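Long-range contacts in cellulose biosynthesis protein BcsG (Salmonella typhimurium LT2, PDB 5OLT), which is required for cellulose biosynthesis and carries a zinc-binding extramembrane domain related to the alkaline phosphatase family: residues T47-L52 against R327-K332; P104-L109 against K158-N163; T142-M147 against S208-F213; V194-L199 against F249-K254; K258-V263 against A294-F299. All coordinates share one frame; numbering follows the deposited sequence. Where two conformers were deposited one is given.

Contact 1: residues T47-L52 against R327-K332; sequences TFPAQL and RAVDGK
Val329, in the type I beta turn from Ala328 to Gly331, spreads its two methyl groups between three side chains of the 47-52 loop. A chi1 of 77° sets CG1 between the backbone N and the carbonyl carbon, where it meets the outer corner of the Pro49 ring, Val329 CG1 standing 4.1 Å from Pro49 CD. The same methyl, Val329 CG1, lies 4.2 Å from Leu52 CD2. Val329 CG2 instead reaches the edge of the Phe48 ring, close to the ring plane and 4.4 Å from Phe48 CE2. The valine backbone also takes part, with Leu52 CD2 3.8 Å from Val329 O. At Asp330 that leucine methyl touches the main chain, Leu52 CD2 being 4.3 Å from Asp330 CA. The carboxylate bends round to its own main chain and closes an Asx turn: Asp330 OD1 accepts from Lys332 N at 3.0 Å, met from above its plane. Gly331, with positive phi, completes the turn through a bond from Gly331 N to Ala328 O of 2.8 Å. Lys332 extends to a salt bridge with Asp55, a second tie to the polypeptide just beyond Leu52. The interface is apolar and lies near the protein surface. It docks the loop between helix 27-42 and strand 60-66 against the turn that follows helix 318-328, while Leu132 and Leu136 of helix 132-138 pack on Phe48.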
# COMPACT_ATOMS: atom_id res chain seq x y z
N THR A 47 -2.96 4.19 17.04
CA THR A 47 -2.35 5.10 18.04
C THR A 47 -0.85 4.86 18.14
O THR A 47 -0.42 3.76 18.46
CB THR A 47 -3.02 4.98 19.40
OG1 THR A 47 -4.40 5.36 19.24
CG2 THR A 47 -2.39 5.94 20.40
N PHE A 48 -0.09 5.89 17.76
CA PHE A 48 1.36 5.92 18.00
C PHE A 48 1.68 6.31 19.44
O PHE A 48 0.92 7.06 20.06
CB PHE A 48 2.05 6.82 16.99
CG PHE A 48 2.20 6.19 15.64
CD1 PHE A 48 1.11 6.13 14.75
CD2 PHE A 48 3.42 5.61 15.26
CE1 PHE A 48 1.25 5.51 13.53
CE2 PHE A 48 3.55 4.97 14.05
CZ PHE A 48 2.47 4.93 13.15
N PRO A 49 2.80 5.81 19.98
CA PRO A 49 3.20 6.26 21.33
C PRO A 49 3.56 7.75 21.33
O PRO A 49 3.95 8.30 20.29
CB PRO A 49 4.46 5.45 21.62
CG PRO A 49 4.98 5.05 20.27
CD PRO A 49 3.74 4.81 19.43
N ALA A 50 3.43 8.37 22.52
CA ALA A 50 3.78 9.76 22.72
C ALA A 50 5.27 10.04 22.43
O ALA A 50 5.62 11.05 21.82
CB ALA A 50 3.42 10.17 24.15
N GLN A 51 6.14 9.12 22.84
CA GLN A 51 7.57 9.21 22.50
C GLN A 51 8.08 7.78 22.52
O GLN A 51 7.41 6.88 23.05
CB GLN A 51 8.38 10.13 23.47
CG GLN A 51 8.51 9.61 24.90
CD GLN A 51 7.17 9.48 25.62
OE1 GLN A 51 6.39 10.43 25.71
NE2 GLN A 51 6.90 8.28 26.12
N LEU A 52 9.27 7.56 21.95
CA LEU A 52 9.88 6.24 22.00
C LEU A 52 10.52 6.03 23.36
O LEU A 52 11.05 6.99 23.93
CB LEU A 52 10.93 6.12 20.90
CG LEU A 52 10.39 6.16 19.47
CD1 LEU A 52 11.54 6.04 18.47
CD2 LEU A 52 9.34 5.07 19.25
N ARG A 327 3.49 -1.53 15.53
CA ARG A 327 3.97 -2.74 16.25
C ARG A 327 5.49 -2.82 16.18
O ARG A 327 6.13 -3.33 17.12
CB ARG A 327 3.32 -4.01 15.71
CG ARG A 327 1.82 -4.01 16.02
CD ARG A 327 1.14 -5.26 15.54
NE ARG A 327 -0.30 -5.21 15.85
CZ ARG A 327 -1.12 -6.25 15.67
NH1 ARG A 327 -0.65 -7.42 15.24
NH2 ARG A 327 -2.42 -6.13 15.91
N ALA A 328 6.08 -2.26 15.14
CA ALA A 328 7.54 -2.27 14.98
C ALA A 328 8.24 -1.02 15.45
O ALA A 328 9.47 -1.02 15.48
CB ALA A 328 7.86 -2.47 13.51
N VAL A 329 7.49 0.05 15.78
CA VAL A 329 8.11 1.39 15.82
C VAL A 329 9.18 1.59 16.89
O VAL A 329 10.11 2.38 16.67
CB VAL A 329 7.03 2.54 15.88
CG1 VAL A 329 6.45 2.68 17.28
CG2 VAL A 329 7.60 3.85 15.38
N ASP A 330 9.08 0.84 17.99
CA ASP A 330 10.14 0.90 19.01
C ASP A 330 11.39 0.12 18.63
O ASP A 330 12.37 0.13 19.35
CB ASP A 330 9.63 0.54 20.41
CG ASP A 330 9.16 -0.91 20.55
OD1 ASP A 330 9.47 -1.76 19.67
OD2 ASP A 330 8.51 -1.20 21.57
N GLY A 331 11.33 -0.58 17.50
CA GLY A 331 12.48 -1.34 16.97
C GLY A 331 12.80 -2.61 17.74
O GLY A 331 13.76 -3.30 17.37
N LYS A 332 12.04 -2.92 18.79
CA LYS A 332 12.45 -4.01 19.68
C LYS A 332 12.30 -5.38 19.04
O LYS A 332 13.02 -6.30 19.39
CB LYS A 332 11.73 -3.90 21.02
CG LYS A 332 12.20 -2.68 21.80
CD LYS A 332 11.48 -2.58 23.14
CE LYS A 332 11.97 -1.37 23.89
NZ LYS A 332 11.33 -1.35 25.24

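Contact 2: residues P104-L109 against K158-N163; sequences PAAIRL and KEVREN
Ile107 carries this contact, pressing its CD1 methyl against the base of Asn163. The distance from Ile107 CD1 to Asn163 CB is 3.5 Å, and Ile107 CG1 follows at 3.8 Å from Asn163 CB. The second branch works on the backbone: Ile107 CG2, anti to the backbone N, comes to 3.7 Å from Asn163 O. One turn earlier on the partner helix, in the conformer described, Glu159 passes at about a right angle to the isoleucine, its OE1 3.7 Å from Ile107 CD1. Beside this group Ala106 CB meets Val160 CG2 at 4.1 Å, a methyl-to-methyl contact.

Behind these contacts lie two helices, 102-110 and 156-162, that run in nearly the same direction, inclined by 26° with the axes of their segments 9.2 Å apart. Glu159 OE1 is held by the hydroxyl of Tyr123, and Asn163 O accepts from Arg111. Leu122 of helix 119-122 also packs on Ile107. Pro104, which begins the segment, sits about 8 Å from the zinc ion by its side chain, and Ser102 at the start of its helix is a zinc ligand.

The two segments meet through van der Waals contact, without a direct polar bond. The oxygens beside the isoleucine, Glu159 OE1 and Asn163 O, have hydrogen-bond partners in Tyr123 and Arg111, consistent with apolar methyls lying against them.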
# COMPACT_ATOMS: atom_id res chain seq x y z
N PRO A 104 -4.72 9.53 -5.94
CA PRO A 104 -5.50 9.15 -4.76
C PRO A 104 -4.90 7.95 -4.04
O PRO A 104 -4.99 7.88 -2.81
CB PRO A 104 -6.87 8.80 -5.33
CG PRO A 104 -6.90 9.30 -6.70
CD PRO A 104 -5.54 9.66 -7.17
N ALA A 105 -4.28 7.00 -4.77
CA ALA A 105 -3.65 5.87 -4.10
C ALA A 105 -2.54 6.30 -3.18
O ALA A 105 -2.43 5.79 -2.05
CB ALA A 105 -3.11 4.88 -5.11
N ALA A 106 -1.70 7.20 -3.67
CA ALA A 106 -0.57 7.67 -2.87
C ALA A 106 -1.06 8.45 -1.65
O ALA A 106 -0.55 8.27 -0.54
CB ALA A 106 0.34 8.53 -3.70
N ILE A 107 -2.09 9.29 -1.82
CA ILE A 107 -2.63 10.02 -0.69
C ILE A 107 -3.23 9.05 0.34
O ILE A 107 -3.01 9.22 1.54
CB ILE A 107 -3.72 11.02 -1.15
CG1 ILE A 107 -3.13 12.05 -2.14
CG2 ILE A 107 -4.26 11.80 0.06
CD1 ILE A 107 -4.22 12.80 -2.88
N ARG A 108 -3.96 8.02 -0.11
CA ARG A 108 -4.53 7.05 0.81
C ARG A 108 -3.42 6.36 1.63
O ARG A 108 -3.55 6.17 2.83
CB ARG A 108 -5.38 6.04 0.07
CG ARG A 108 -6.69 6.63 -0.45
CD ARG A 108 -7.56 5.60 -1.16
NE ARG A 108 -8.84 6.22 -1.59
CZ ARG A 108 -9.84 6.50 -0.75
NH1 ARG A 108 -9.81 6.17 0.54
NH2 ARG A 108 -10.93 7.15 -1.23
N LEU A 109 -2.34 5.96 0.96
CA LEU A 109 -1.23 5.33 1.66
C LEU A 109 -0.56 6.29 2.65
O LEU A 109 -0.24 5.90 3.78
CB LEU A 109 -0.20 4.85 0.62
CG LEU A 109 1.11 4.22 1.14
CD1 LEU A 109 0.91 3.11 2.15
CD2 LEU A 109 1.86 3.67 -0.05
N LYS A 158 3.03 17.03 -6.91
CA LYS A 158 2.24 18.07 -6.20
C LYS A 158 1.18 17.45 -5.28
O LYS A 158 1.01 17.91 -4.15
CB LYS A 158 1.64 19.05 -7.19
CG LYS A 158 2.68 19.99 -7.80
CD LYS A 158 2.04 20.93 -8.82
CE LYS A 158 3.07 21.88 -9.41
NZ LYS A 158 2.50 22.60 -10.59
N GLU A 159 0.48 16.39 -5.73
CA GLU A 159 -0.52 15.72 -4.89
C GLU A 159 0.13 15.07 -3.67
O GLU A 159 -0.39 15.20 -2.54
CB GLU A 159 -1.34 14.68 -5.68
CG GLU A 159 -2.18 15.28 -6.82
CD GLU A 159 -3.46 14.52 -7.10
OE1 GLU A 159 -3.69 13.47 -6.49
OE2 GLU A 159 -4.27 14.98 -7.94
N VAL A 160 1.28 14.42 -3.86
CA VAL A 160 2.01 13.82 -2.73
C VAL A 160 2.39 14.88 -1.68
O VAL A 160 2.27 14.61 -0.47
CB VAL A 160 3.27 13.07 -3.27
CG1 VAL A 160 4.28 12.75 -2.17
CG2 VAL A 160 2.84 11.80 -3.99
N ARG A 161 2.85 16.05 -2.14
CA ARG A 161 3.20 17.15 -1.22
C ARG A 161 1.96 17.77 -0.55
O ARG A 161 1.91 17.88 0.69
CB ARG A 161 3.99 18.24 -1.96
CG ARG A 161 5.33 17.74 -2.48
CD ARG A 161 6.32 18.88 -2.58
NE ARG A 161 7.67 18.34 -2.66
CZ ARG A 161 8.49 18.46 -3.69
NH1 ARG A 161 8.13 19.14 -4.78
NH2 ARG A 161 9.70 17.90 -3.61
N GLU A 162 0.96 18.13 -1.36
CA GLU A 162 -0.16 18.95 -0.88
C GLU A 162 -1.21 18.18 -0.12
O GLU A 162 -1.73 18.64 0.90
CB GLU A 162 -0.82 19.70 -2.05
CG GLU A 162 0.08 20.76 -2.68
CD GLU A 162 -0.59 21.55 -3.80
OE1 GLU A 162 -1.73 21.22 -4.22
OE2 GLU A 162 0.03 22.53 -4.27
N ASN A 163 -1.60 17.03 -0.64
CA ASN A 163 -2.61 16.21 0.01
C ASN A 163 -2.02 15.06 0.81
O ASN A 163 -2.60 14.61 1.81
CB ASN A 163 -3.56 15.67 -1.05
CG ASN A 163 -4.20 16.79 -1.84
OD1 ASN A 163 -3.99 16.94 -3.05
ND2 ASN A 163 -4.93 17.58 -1.15

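Contact 3: residues T142-M147 against S208-F213; sequences TQHLMM and SRSATF
His144 O and Phe213 N meet at 2.9 Å in one of five backbone bonds that make 142-147 and 210-213 neighbouring parallel strands. Strand 142-147 is the edge of the seven-stranded mixed sheet at the centre of this alpha/beta domain. The bonds alternate from strand to strand: Thr142 N to Arg209 O, Ala211 N to Thr142 O, His144 N to Ala211 O, and Met146 N to Phe213 O complete the set. The shortest, between Ala211 N and Thr142 O, is 2.7 Å. CA-H...O contacts fill in between, such as Gln143 CA to Ala211 O at 3.4 Å.

Two waters extend the polar network at the strand start. In the conformer described, one joins Thr142 OG1 to Ser208 OG, while the other donates to Arg209 O.

Side-chain packing divides between the faces. Thr142, His144, Ser210 and Thr212 share the one on which helix 191-203 lies, and there Thr212 OG1, bonded to Trp198 NE1, rests 3.4 Å from His144 CB. On the face of Gln143, Leu145, Ala211 and Phe213, helices 132-138 and 156-162 cover the sheet. There Leu145 and Phe213 extend side by side, and the methyl CD1 of Leu145 sits in the plane of the Phe213 ring, 3.6 Å from its edge atom CD2.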
# COMPACT_ATOMS: atom_id res chain seq x y z
N THR A 142 13.74 10.42 10.28
CA THR A 142 14.02 11.32 9.18
C THR A 142 13.13 10.91 8.00
O THR A 142 13.04 9.72 7.70
CB THR A 142 15.51 11.18 8.82
OG1 THR A 142 16.28 11.61 9.95
CG2 THR A 142 15.91 12.04 7.64
N GLN A 143 12.51 11.86 7.33
CA GLN A 143 11.60 11.59 6.22
C GLN A 143 12.30 11.76 4.89
O GLN A 143 13.06 12.70 4.68
CB GLN A 143 10.42 12.56 6.33
CG GLN A 143 9.28 12.37 5.35
CD GLN A 143 8.21 13.42 5.60
OE1 GLN A 143 8.15 14.47 4.93
NE2 GLN A 143 7.39 13.17 6.61
N HIS A 144 12.08 10.81 3.98
CA HIS A 144 12.67 10.88 2.64
C HIS A 144 11.60 10.57 1.62
O HIS A 144 10.73 9.72 1.85
CB HIS A 144 13.84 9.89 2.44
CG HIS A 144 15.02 10.12 3.34
ND1 HIS A 144 15.86 11.19 3.19
CD2 HIS A 144 15.55 9.36 4.33
CE1 HIS A 144 16.84 11.12 4.08
NE2 HIS A 144 16.66 10.02 4.79
N LEU A 145 11.71 11.25 0.49
CA LEU A 145 10.85 11.00 -0.66
C LEU A 145 11.77 10.66 -1.82
O LEU A 145 12.67 11.40 -2.13
CB LEU A 145 10.08 12.27 -0.96
CG LEU A 145 9.23 12.27 -2.22
CD1 LEU A 145 8.14 11.18 -2.14
CD2 LEU A 145 8.62 13.66 -2.42
N MET A 146 11.45 9.54 -2.47
CA MET A 146 12.25 8.99 -3.52
C MET A 146 11.33 8.56 -4.63
O MET A 146 10.23 8.01 -4.35
CB MET A 146 12.97 7.77 -2.94
CG MET A 146 14.07 7.21 -3.79
SD MET A 146 15.19 6.26 -2.73
CE MET A 146 14.34 4.71 -2.54
N MET A 147 11.75 8.75 -5.89
CA MET A 147 10.94 8.23 -7.01
C MET A 147 11.87 7.73 -8.09
O MET A 147 13.05 8.16 -8.17
CB MET A 147 10.01 9.31 -7.60
CG MET A 147 9.00 9.84 -6.61
SD MET A 147 7.72 10.86 -7.36
CE MET A 147 6.84 11.36 -5.86
N SER A 208 20.82 5.77 12.57
CA SER A 208 19.73 6.69 12.36
C SER A 208 18.43 5.92 12.20
O SER A 208 18.39 4.71 11.87
CB SER A 208 19.99 7.56 11.14
OG SER A 208 20.43 8.85 11.52
N ARG A 209 17.36 6.61 12.48
CA ARG A 209 16.07 6.10 12.07
C ARG A 209 15.48 6.98 11.00
O ARG A 209 15.58 8.20 11.03
CB ARG A 209 15.10 5.79 13.21
CG ARG A 209 14.80 6.91 14.12
CD ARG A 209 13.86 6.55 15.26
NE ARG A 209 14.13 5.49 16.24
CZ ARG A 209 14.97 5.57 17.28
NH1 ARG A 209 15.76 6.62 17.41
NH2 ARG A 209 15.04 4.58 18.16
N SER A 210 14.90 6.32 10.01
CA SER A 210 14.39 7.04 8.85
C SER A 210 13.20 6.32 8.27
O SER A 210 13.02 5.14 8.49
CB SER A 210 15.46 7.20 7.77
OG SER A 210 15.75 5.96 7.13
N ALA A 211 12.41 7.06 7.52
CA ALA A 211 11.20 6.53 6.87
C ALA A 211 11.17 7.13 5.49
O ALA A 211 11.16 8.34 5.33
CB ALA A 211 9.95 6.88 7.65
N THR A 212 11.14 6.27 4.47
CA THR A 212 11.21 6.67 3.08
C THR A 212 9.98 6.20 2.34
O THR A 212 9.58 5.03 2.43
CB THR A 212 12.47 6.05 2.42
OG1 THR A 212 13.61 6.54 3.11
CG2 THR A 212 12.58 6.42 0.97
N PHE A 213 9.39 7.13 1.57
CA PHE A 213 8.34 6.85 0.61
C PHE A 213 8.94 6.81 -0.77
O PHE A 213 9.53 7.81 -1.24
CB PHE A 213 7.25 7.93 0.70
CG PHE A 213 6.09 7.69 -0.22
CD1 PHE A 213 5.21 6.64 0.06
CD2 PHE A 213 5.89 8.47 -1.34
CE1 PHE A 213 4.11 6.41 -0.78
CE2 PHE A 213 4.79 8.23 -2.22
CZ PHE A 213 3.92 7.18 -1.92
O HOH W 1 16.92 10.07 12.89
O HOH W 2 18.47 9.81 9.27

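Contact 4: residues V194-L199 against F249-K254; sequences VLNRWL and FTELEK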
# COMPACT_ATOMS: atom_id res chain seq x y z
N VAL A 194 18.26 3.27 -8.01
CA VAL A 194 17.63 4.15 -7.03
C VAL A 194 17.77 3.55 -5.62
O VAL A 194 18.10 4.27 -4.67
CB VAL A 194 16.13 4.35 -7.36
CG1 VAL A 194 15.43 5.12 -6.26
CG2 VAL A 194 15.95 5.10 -8.68
N LEU A 195 17.54 2.25 -5.48
CA LEU A 195 17.56 1.60 -4.17
C LEU A 195 18.99 1.54 -3.64
O LEU A 195 19.19 1.72 -2.45
CB LEU A 195 16.95 0.19 -4.24
CG LEU A 195 15.43 0.22 -4.37
CD1 LEU A 195 14.94 -1.13 -4.93
CD2 LEU A 195 14.78 0.52 -3.01
N ASN A 196 19.96 1.28 -4.51
CA ASN A 196 21.36 1.24 -4.05
C ASN A 196 21.85 2.62 -3.59
O ASN A 196 22.62 2.71 -2.62
CB ASN A 196 22.25 0.67 -5.12
CG ASN A 196 22.25 -0.85 -5.10
OD1 ASN A 196 22.04 -1.48 -4.06
ND2 ASN A 196 22.50 -1.45 -6.25
N ARG A 197 21.39 3.67 -4.26
CA ARG A 197 21.70 5.04 -3.85
C ARG A 197 21.10 5.31 -2.47
O ARG A 197 21.73 5.88 -1.58
CB ARG A 197 21.22 6.04 -4.90
CG ARG A 197 21.37 7.49 -4.43
CD ARG A 197 21.11 8.48 -5.54
NE ARG A 197 22.15 8.40 -6.59
CZ ARG A 197 22.23 9.19 -7.65
NH1 ARG A 197 21.35 10.17 -7.83
NH2 ARG A 197 23.23 9.03 -8.52
N TRP A 198 19.85 4.87 -2.25
CA TRP A 198 19.22 5.00 -0.96
C TRP A 198 20.03 4.26 0.13
O TRP A 198 20.27 4.81 1.22
CB TRP A 198 17.79 4.43 -1.05
CG TRP A 198 17.07 4.35 0.25
CD1 TRP A 198 16.37 5.36 0.84
CD2 TRP A 198 17.01 3.24 1.13
NE1 TRP A 198 15.87 4.95 2.04
CE2 TRP A 198 16.24 3.65 2.26
CE3 TRP A 198 17.51 1.93 1.09
CZ2 TRP A 198 15.96 2.79 3.32
CZ3 TRP A 198 17.25 1.09 2.16
CH2 TRP A 198 16.49 1.53 3.27
N LEU A 199 20.48 3.05 -0.18
CA LEU A 199 21.20 2.20 0.79
C LEU A 199 22.55 2.81 1.18
O LEU A 199 22.94 2.76 2.34
CB LEU A 199 21.39 0.78 0.24
CG LEU A 199 22.02 -0.21 1.23
CD1 LEU A 199 21.25 -0.31 2.56
CD2 LEU A 199 22.13 -1.58 0.55
N PHE A 249 16.81 -6.96 -2.08
CA PHE A 249 16.59 -7.64 -0.81
C PHE A 249 17.87 -8.37 -0.41
O PHE A 249 18.26 -8.35 0.76
CB PHE A 249 15.42 -8.61 -0.91
CG PHE A 249 14.06 -7.96 -0.92
CD1 PHE A 249 13.89 -6.56 -0.97
CD2 PHE A 249 12.92 -8.76 -0.85
CE1 PHE A 249 12.59 -5.99 -0.98
CE2 PHE A 249 11.65 -8.20 -0.84
CZ PHE A 249 11.48 -6.83 -0.92
N THR A 250 18.53 -9.01 -1.37
CA THR A 250 19.83 -9.69 -1.09
C THR A 250 20.91 -8.70 -0.60
O THR A 250 21.63 -8.99 0.39
CB THR A 250 20.29 -10.50 -2.31
OG1 THR A 250 19.27 -11.47 -2.59
CG2 THR A 250 21.58 -11.22 -2.03
N GLU A 251 21.01 -7.55 -1.25
CA GLU A 251 21.90 -6.47 -0.80
C GLU A 251 21.57 -6.02 0.61
O GLU A 251 22.48 -5.79 1.43
CB GLU A 251 21.90 -5.26 -1.75
CG GLU A 251 22.59 -5.49 -3.08
CD GLU A 251 23.98 -6.08 -2.90
OE1 GLU A 251 24.86 -5.36 -2.35
OE2 GLU A 251 24.19 -7.26 -3.27
N LEU A 252 20.27 -5.94 0.91
CA LEU A 252 19.85 -5.49 2.25
C LEU A 252 20.24 -6.50 3.29
O LEU A 252 20.73 -6.11 4.37
CB LEU A 252 18.34 -5.25 2.35
CG LEU A 252 17.80 -3.90 1.96
CD1 LEU A 252 16.34 -3.93 2.37
CD2 LEU A 252 18.51 -2.74 2.62
N GLU A 253 20.02 -7.79 3.00
CA GLU A 253 20.43 -8.87 3.90
C GLU A 253 21.94 -8.74 4.17
O GLU A 253 22.38 -8.79 5.33
CB GLU A 253 20.11 -10.25 3.31
CG GLU A 253 18.67 -10.70 3.46
CD GLU A 253 18.23 -11.84 2.52
OE1 GLU A 253 19.05 -12.37 1.71
OE2 GLU A 253 17.04 -12.22 2.59
N LYS A 254 22.73 -8.56 3.12
CA LYS A 254 24.21 -8.47 3.28
C LYS A 254 24.63 -7.27 4.13
O LYS A 254 25.65 -7.32 4.83
CB LYS A 254 24.91 -8.37 1.93
CG LYS A 254 24.93 -9.62 1.06
CD LYS A 254 25.55 -9.24 -0.28
CE LYS A 254 25.65 -10.42 -1.23
NZ LYS A 254 26.02 -9.91 -2.58
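Leu199 and Leu252 meet obliquely through their end methyls, with Leu199 CD1 3.7 Å from Leu252 CD2. The first torsion of Leu199, chi1 -175°, sets CG opposite the backbone N and sends the isobutyl group out across the gap. The other methyl, Leu199 CD2, turns to the main chain of the partner and lies 4.3 Å from Glu251 O. Leu252 CD2 has a second neighbour in Trp198: the indole and the leucine cross at about a right angle, CD2 arriving near the ring plane at the edge, 4.1 Å from Trp198 CZ3.

The segments belong to helices 191-203 and 234-255, which run nearly parallel over one face of the central mixed sheet, their local axes 11.1 Å apart. At that spacing the backbones stay apart, and the leucine ends and the indole edge do the touching.

Nearer solvent, Asn196 and Glu251 cross obliquely without bonding, their amide and carboxylate planes 85° apart and Asn196 OD1 4.2 Å from Glu251 CG. In Glu251, chi2 (-51°) bends the carboxylate to the side. There Lys254, reaching back along the helix, brings Lys254 NZ to 3.3 Å from Glu251 OE2 on the syn side, forming a salt bridge.

Contact 5: residues K258-V263 against A294-F299; sequences KVMVVV and AGVKFF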
# COMPACT_ATOMS: atom_id res chain seq x y z
N LYS A 258 19.05 -2.88 10.04
CA LYS A 258 17.68 -3.15 10.48
C LYS A 258 16.73 -2.32 9.60
O LYS A 258 16.76 -1.09 9.63
CB LYS A 258 17.51 -2.77 11.95
CG LYS A 258 18.33 -3.66 12.88
CD LYS A 258 18.31 -3.14 14.30
CE LYS A 258 19.08 -4.07 15.26
NZ LYS A 258 20.55 -4.19 14.97
N VAL A 259 15.92 -3.02 8.80
CA VAL A 259 15.04 -2.37 7.84
C VAL A 259 13.71 -3.08 7.82
O VAL A 259 13.64 -4.30 7.79
CB VAL A 259 15.63 -2.33 6.41
CG1 VAL A 259 14.73 -1.51 5.47
CG2 VAL A 259 17.03 -1.73 6.37
N MET A 260 12.64 -2.28 7.80
CA MET A 260 11.30 -2.78 7.55
C MET A 260 10.92 -2.33 6.16
O MET A 260 10.84 -1.14 5.92
CB MET A 260 10.32 -2.23 8.58
CG MET A 260 8.88 -2.69 8.37
SD MET A 260 7.83 -1.99 9.64
CE MET A 260 6.24 -2.67 9.21
N VAL A 261 10.70 -3.28 5.25
CA VAL A 261 10.32 -2.97 3.86
C VAL A 261 8.86 -3.32 3.67
O VAL A 261 8.42 -4.42 4.02
CB VAL A 261 11.18 -3.73 2.84
CG1 VAL A 261 10.68 -3.43 1.42
CG2 VAL A 261 12.64 -3.30 2.99
N VAL A 262 8.07 -2.35 3.20
CA VAL A 262 6.66 -2.56 2.89
C VAL A 262 6.49 -2.34 1.40
O VAL A 262 6.84 -1.27 0.90
CB VAL A 262 5.75 -1.58 3.64
CG1 VAL A 262 4.29 -1.83 3.24
CG2 VAL A 262 5.97 -1.74 5.14
N VAL A 263 5.99 -3.35 0.69
CA VAL A 263 5.69 -3.21 -0.72
C VAL A 263 4.18 -3.08 -0.82
O VAL A 263 3.46 -3.98 -0.37
CB VAL A 263 6.17 -4.44 -1.51
CG1 VAL A 263 5.65 -4.38 -2.96
CG2 VAL A 263 7.68 -4.48 -1.47
N ALA A 294 0.37 -6.77 -1.49
CA ALA A 294 1.13 -6.03 -0.51
C ALA A 294 1.90 -7.00 0.37
O ALA A 294 1.40 -8.07 0.75
CB ALA A 294 0.17 -5.19 0.33
N GLY A 295 3.14 -6.64 0.69
CA GLY A 295 4.00 -7.52 1.48
C GLY A 295 4.88 -6.74 2.41
O GLY A 295 5.18 -5.55 2.19
N VAL A 296 5.36 -7.41 3.45
CA VAL A 296 6.26 -6.80 4.42
C VAL A 296 7.41 -7.77 4.63
O VAL A 296 7.20 -8.98 4.72
CB VAL A 296 5.55 -6.55 5.77
CG1 VAL A 296 6.47 -5.86 6.77
CG2 VAL A 296 4.28 -5.69 5.56
N LYS A 297 8.61 -7.22 4.68
CA LYS A 297 9.80 -8.03 4.99
C LYS A 297 10.65 -7.26 5.98
O LYS A 297 10.87 -6.05 5.83
CB LYS A 297 10.64 -8.29 3.72
CG LYS A 297 11.75 -9.32 3.89
CD LYS A 297 12.33 -9.73 2.53
CE LYS A 297 13.55 -10.64 2.71
NZ LYS A 297 13.26 -11.91 3.43
N PHE A 298 11.13 -7.96 7.01
CA PHE A 298 12.06 -7.35 7.97
C PHE A 298 13.48 -7.87 7.74
O PHE A 298 13.69 -9.07 7.47
CB PHE A 298 11.65 -7.69 9.40
CG PHE A 298 10.29 -7.15 9.79
CD1 PHE A 298 10.18 -5.87 10.37
CD2 PHE A 298 9.13 -7.92 9.62
CE1 PHE A 298 8.93 -5.38 10.75
CE2 PHE A 298 7.89 -7.43 9.98
CZ PHE A 298 7.79 -6.15 10.57
N PHE A 299 14.44 -6.96 7.78
CA PHE A 299 15.85 -7.28 7.58
C PHE A 299 16.59 -6.91 8.85
O PHE A 299 16.20 -5.96 9.56
CB PHE A 299 16.43 -6.47 6.43
CG PHE A 299 15.83 -6.80 5.10
CD1 PHE A 299 14.64 -6.19 4.67
CD2 PHE A 299 16.44 -7.72 4.28
CE1 PHE A 299 14.08 -6.50 3.45
CE2 PHE A 299 15.86 -8.05 3.05
CZ PHE A 299 14.70 -7.42 2.64
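The Phe299 ring has Val259 O at its edge, in the ring plane, while Val261 CG2 approaches obliquely to 3.5 Å from Phe299 CE1. Phe249 of helix 234-255 adds an edge-to-face ring contact. On the other side of the sheet the Phe298 ring lies alongside Met260, both side chains pointing the same way. Met260 is fully extended, with CG anti to the backbone N (chi1 179°), so that CG, SD and CE run past the ring. Met260 CG is 3.6 Å from Phe298 CE1, and Met260 SD makes an oblique Met-aromatic contact 4.8 Å from the centroid of the Phe298 ring. The terminal methyl, Met260 CE, continues to 4.0 Å from Val296 CG1.

Between these layers the backbones form an antiparallel pair with six hydrogen bonds. Val259 with Phe299, Val261 with Lys297 and Val263 with Gly295 are the hydrogen-bonded pairs, each joined in both directions. Val261 N to Lys297 O, at 2.8 Å, is the straightest, with 173° at the hydrogen. At the end of the pairing Val259 N meets Phe299 O from well above the carbonyl plane, at 3.0 Å. Lys297 leads its amine away to His87 O.

Helix 234-255 covers the face of Val261 and Phe299, and helix 318-328 that of Met260, Val262 and Val296. This is the layered alpha/beta core expected of an alkaline phosphatase relative. Strand 291-299 runs against both neighbours in an otherwise parallel sheet, and strand 259-265 leads directly to the zinc ligands Glu266 and His267.

How the contacts relate
Contacts 3 and 5 belong to the same seven-stranded sheet, their centres about 14 Å apart, with strand 60-66 between strands 210-216 and 259-265. Contact 4 lies on one face, touching contact 3 through Trp198 and Met146 and contact 5 through Phe249 and Leu252. Contact 2 lies on the opposite face, toward the zinc site, where Leu109 packs on Phe213. Contact 1 joins loop 47-52 to the end of helix 318-328 and the turn after it, reaching contact 5 through Ala328 and contact 3 through Leu52. Along the chain it encloses the other four; contact 2 interleaves with contact 3, and contact 3 with contact 4. Together they link the sheet with its covering helices.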